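PDB 3TR0: guanylate kinase from Coxiella burnetii, which catalyses the ATP-dependent phosphorylation of GMP to GDP, yielding ADP, and probably serves the recycling of GMP and, indirectly, cGMP. Local coordinates for residues L151-A154 and R155-M158; H182-S185 and A186-Q190. One frame throughout, in Å; residues are numbered along the deposited sequence.

Two stretches of helix from one P-loop kinase fold are compared, both held by backbone bonds between residues four apart. Interaction 1 (151-158) closes helix 147-158, and interaction 2 (182-190) covers the C-terminal part of helix 173-187 and the type I turn 187-190; their centres lie 29 Å apart and their nearest atoms about 16 Å. They differ in distance from the nucleotide sites. In interaction 1 the side chain of Glu157 is about 4 Å from bound GMP and that of Ala154 about 4 Å from that of Pro15 in the predicted ATP site, against about 12 Å for Ile184 of interaction 2 to the Lys20 side chain of that site. Both contact the second subunit.

Interaction 1. Residues L151-A154 and R155-M158; sequences LALA and REEM
Ala154 and Met158, a selenomethionine here, meet one turn apart in a local i to i+4 contact within the last two turns of helix 147-158, in the P-loop kinase fold of guanylate kinase. The helical evidence is the backbone series: Met158 N donates to Ala154 O at 2.9 Å with an N-H...O angle of 149°, Glu157 N to Leu153 O and Arg155 N to Leu151 O do likewise, while the bond from Glu156 N to Ala152 O is weak. A bend at chi3 (-61°) folds the Met158 methyl over the Ala154 carbonyl, CE lying 3.2 Å from Ala154 O and 4.3 Å from Ala154 CB. This buried pair also packs on Pro15, a predicted ATP-site residue, and Met158 reaches Phe123 of strand 120-125 and Leu205 of the second subunit. On the outer side the chains of Leu153 and Glu156 slant across each other, with Leu153 CD2 at 3.6 Å from Glu156 OE1. Glu157 departs from its neighbours: CG stands anti to the backbone N (chi1 -177°) and the chain bends at chi2, which carries the carboxylate toward Trp106, whose backbone N makes a weak hydrogen bond to OE2, and close to the bound GMP. A water 3.0 Å from Glu157 OE1 and 3.2 Å from Leu153 O probably links carboxylate and helix, though other acceptors compete for its protons.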
loop_
_atom_site.group_PDB
_atom_site.type_symbol
_atom_site.label_atom_id
_atom_site.label_comp_id
_atom_site.label_asym_id
_atom_site.label_seq_id
_atom_site.Cartn_x
_atom_site.Cartn_y
_atom_site.Cartn_z
ATOM N N LEU A 151 -12.406 29.064 0.013
ATOM C CA LEU A 151 -10.955 28.916 0.076
ATOM C C LEU A 151 -10.466 28.900 1.519
ATOM O O LEU A 151 -9.521 28.186 1.858
ATOM C CB LEU A 151 -10.250 30.010 -0.725
ATOM C CG LEU A 151 -10.347 29.865 -2.244
ATOM C CD1 LEU A 151 -9.682 31.038 -2.934
ATOM C CD2 LEU A 151 -9.726 28.553 -2.703
ATOM N N ALA A 152 -11.120 29.682 2.369
ATOM C CA ALA A 152 -10.814 29.674 3.793
ATOM C C ALA A 152 -11.109 28.298 4.388
ATOM O O ALA A 152 -10.332 27.779 5.189
ATOM C CB ALA A 152 -11.607 30.749 4.511
ATOM N N LEU A 153 -12.231 27.708 3.986
ATOM C CA LEU A 153 -12.590 26.367 4.437
ATOM C C LEU A 153 -11.646 25.316 3.861
ATOM O O LEU A 153 -11.489 24.235 4.425
ATOM C CB LEU A 153 -14.031 26.026 4.055
ATOM C CG LEU A 153 -15.146 26.711 4.846
ATOM C CD1 LEU A 153 -16.503 26.152 4.440
ATOM C CD2 LEU A 153 -14.917 26.536 6.338
ATOM N N ALA A 154 -11.025 25.639 2.732
ATOM C CA ALA A 154 -10.100 24.715 2.078
ATOM C C ALA A 154 -8.786 24.611 2.843
ATOM O O ALA A 154 -8.216 23.526 2.975
ATOM C CB ALA A 154 -9.849 25.145 0.642
ATOM N N ARG A 155 -8.304 25.743 3.344
ATOM C CA ARG A 155 -7.068 25.761 4.113
ATOM C C ARG A 155 -7.247 25.063 5.454
ATOM O O ARG A 155 -6.308 24.475 5.986
ATOM C CB ARG A 155 -6.578 27.193 4.324
ATOM C CG ARG A 155 -5.983 27.827 3.085
ATOM C CD ARG A 155 -5.074 28.989 3.450
ATOM N NE ARG A 155 -4.169 29.332 2.359
ATOM C CZ ARG A 155 -3.158 30.187 2.469
ATOM N NH1 ARG A 155 -2.916 30.787 3.627
ATOM N NH2 ARG A 155 -2.384 30.438 1.422
ATOM N N GLU A 156 -8.457 25.136 5.996
ATOM C CA GLU A 156 -8.771 24.481 7.258
ATOM C C GLU A 156 -8.941 22.984 7.047
ATOM O O GLU A 156 -8.576 22.180 7.905
ATOM C CB GLU A 156 -10.042 25.075 7.868
ATOM C CG GLU A 156 -9.947 26.559 8.173
ATOM C CD GLU A 156 -11.239 27.120 8.733
ATOM O OE1 GLU A 156 -12.245 26.380 8.764
ATOM O OE2 GLU A 156 -11.249 28.300 9.142
ATOM N N GLU A 157 -9.506 22.613 5.902
ATOM C CA GLU A 157 -9.603 21.209 5.532
ATOM C C GLU A 157 -8.196 20.641 5.384
ATOM O O GLU A 157 -7.906 19.545 5.855
ATOM C CB GLU A 157 -10.376 21.043 4.220
ATOM C CG GLU A 157 -10.583 19.589 3.785
ATOM C CD GLU A 157 -11.800 18.946 4.434
ATOM O OE1 GLU A 157 -12.540 19.660 5.142
ATOM O OE2 GLU A 157 -12.020 17.731 4.233
HETATM N N MSE A 158 -7.317 21.399 4.737
HETATM C CA MSE A 158 -5.968 20.907 4.456
HETATM C C MSE A 158 -5.100 20.780 5.708
HETATM O O MSE A 158 -4.193 19.955 5.751
HETATM C CB MSE A 158 -5.282 21.765 3.392
HETATM C CG MSE A 158 -5.534 21.269 1.978
HETATM SE SE MSE A 158 -4.737 22.404 0.625
HETATM C CE MSE A 158 -5.697 24.055 1.021
HETATM O O HOH W 1 -12.984 22.333 6.536
#

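Interaction 2. Residues H182-S185 and A186-Q190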
loop_
_atom_site.group_PDB
_atom_site.type_symbol
_atom_site.label_atom_id
_atom_site.label_comp_id
_atom_site.label_asym_id
_atom_site.label_seq_id
_atom_site.Cartn_x
_atom_site.Cartn_y
_atom_site.Cartn_z
ATOM N N HIS A 182 -2.496 2.264 -6.983
ATOM C CA HIS A 182 -1.462 1.622 -6.171
ATOM C C HIS A 182 -1.959 1.393 -4.749
ATOM O O HIS A 182 -1.757 0.326 -4.175
ATOM C CB HIS A 182 -0.178 2.468 -6.116
ATOM C CG HIS A 182 0.611 2.470 -7.391
ATOM N ND1 HIS A 182 0.766 1.349 -8.175
ATOM C CD2 HIS A 182 1.293 3.461 -8.015
ATOM C CE1 HIS A 182 1.507 1.646 -9.226
ATOM N NE2 HIS A 182 1.842 2.921 -9.154
ATOM N N ILE A 183 -2.594 2.411 -4.176
ATOM C CA ILE A 183 -2.989 2.370 -2.773
ATOM C C ILE A 183 -4.057 1.306 -2.515
ATOM O O ILE A 183 -3.958 0.535 -1.562
ATOM C CB ILE A 183 -3.458 3.750 -2.277
ATOM C CG1 ILE A 183 -2.266 4.717 -2.215
ATOM C CG2 ILE A 183 -4.126 3.633 -0.913
ATOM C CD1 ILE A 183 -2.660 6.191 -2.186
ATOM N N ILE A 184 -5.079 1.270 -3.361
ATOM C CA ILE A 184 -6.130 0.270 -3.215
ATOM C C ILE A 184 -5.608 -1.126 -3.545
ATOM O O ILE A 184 -5.931 -2.097 -2.861
ATOM C CB ILE A 184 -7.354 0.604 -4.083
ATOM C CG1 ILE A 184 -8.063 1.831 -3.512
ATOM C CG2 ILE A 184 -8.309 -0.589 -4.146
ATOM C CD1 ILE A 184 -9.048 2.476 -4.455
ATOM N N SER A 185 -4.788 -1.216 -4.585
ATOM C CA SER A 185 -4.228 -2.500 -5.004
ATOM C C SER A 185 -3.350 -3.118 -3.915
ATOM O O SER A 185 -3.383 -4.330 -3.693
ATOM C CB SER A 185 -3.434 -2.337 -6.304
ATOM O OG SER A 185 -4.287 -1.979 -7.384
ATOM N N ALA A 186 -2.561 -2.284 -3.243
ATOM C CA ALA A 186 -1.700 -2.749 -2.157
ATOM C C ALA A 186 -2.521 -3.231 -0.965
ATOM O O ALA A 186 -2.177 -4.226 -0.334
ATOM C CB ALA A 186 -0.728 -1.649 -1.725
ATOM N N GLU A 187 -3.595 -2.514 -0.645
ATOM C CA GLU A 187 -4.464 -2.920 0.458
ATOM C C GLU A 187 -4.983 -4.330 0.218
ATOM O O GLU A 187 -5.085 -5.137 1.144
ATOM C CB GLU A 187 -5.643 -1.953 0.606
ATOM C CG GLU A 187 -6.482 -2.171 1.865
ATOM C CD GLU A 187 -7.536 -3.259 1.725
ATOM O OE1 GLU A 187 -7.771 -3.753 0.601
ATOM O OE2 GLU A 187 -8.131 -3.625 2.758
ATOM N N ARG A 188 -5.300 -4.623 -1.036
ATOM C CA ARG A 188 -5.897 -5.905 -1.394
ATOM C C ARG A 188 -4.885 -7.039 -1.367
ATOM O O ARG A 188 -5.243 -8.201 -1.555
ATOM C CB ARG A 188 -6.541 -5.819 -2.774
ATOM C CG ARG A 188 -7.777 -4.919 -2.824
ATOM C CD ARG A 188 -8.196 -4.654 -4.259
ATOM N NE ARG A 188 -9.561 -4.138 -4.345
ATOM C CZ ARG A 188 -10.180 -3.858 -5.487
ATOM N NH1 ARG A 188 -9.555 -4.031 -6.644
ATOM N NH2 ARG A 188 -11.424 -3.398 -5.473
ATOM N N LEU A 189 -3.619 -6.695 -1.158
ATOM C CA LEU A 189 -2.558 -7.696 -1.056
ATOM C C LEU A 189 -2.113 -7.889 0.388
ATOM O O LEU A 189 -1.204 -8.666 0.659
ATOM C CB LEU A 189 -1.348 -7.296 -1.909
ATOM C CG LEU A 189 -1.550 -7.159 -3.417
ATOM C CD1 LEU A 189 -0.402 -6.386 -4.057
ATOM C CD2 LEU A 189 -1.708 -8.515 -4.073
ATOM N N GLN A 190 -2.740 -7.168 1.312
ATOM C CA GLN A 190 -2.419 -7.305 2.731
ATOM C C GLN A 190 -2.715 -8.715 3.225
ATOM O O GLN A 190 -3.646 -9.361 2.748
ATOM C CB GLN A 190 -3.227 -6.306 3.561
ATOM C CG GLN A 190 -2.834 -4.859 3.335
ATOM C CD GLN A 190 -3.674 -3.899 4.146
ATOM O OE1 GLN A 190 -4.564 -4.308 4.896
ATOM N NE2 GLN A 190 -3.399 -2.613 3.998
#
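Ser185, Ile184 and Ala186 bury the most surface in this contact, which joins the C-terminal part of helix 173-187 to the residues that follow. Ala186 N donates to His182 O over 2.9 Å with an N-H...O angle of 154°, and its CB rests 3.3 Å from that same oxygen. Two residues on, the carbonyl of Ile184 accepts Arg188 N at 3.2 Å, and the carbonyl of Ser185 takes a second, weak bond from the same N-H at a poorer angle of 123°. This sharing accompanies the change to a type I beta turn spanning Glu187 to Gln190. Leu189 closes over the Ser185 carbonyl, its CG 3.4 Å from Ser185 O. The side chains of Ile184 and Arg188 run side by side: in one of the two conformers of Ile184, CG2, placed anti to the backbone N, sits over one face of the guanidinium toward its rim, 3.8 Å from Arg188 NE. Arg188 is extended from CG to NE, and its far end is fixed by a salt bridge from NE to Asp99 and a hydrogen bond from NH2 to the carbonyl of Ala32. Ser185 OG bonds to the backbone O of Ile181. Around the stretch, Ile184 packs on Phe10 of strand 9-13 and Ile34 of strand 34-36, Ala186 meets Ala186 of the second subunit, and Glu187 and Leu189 touch helix 191-197.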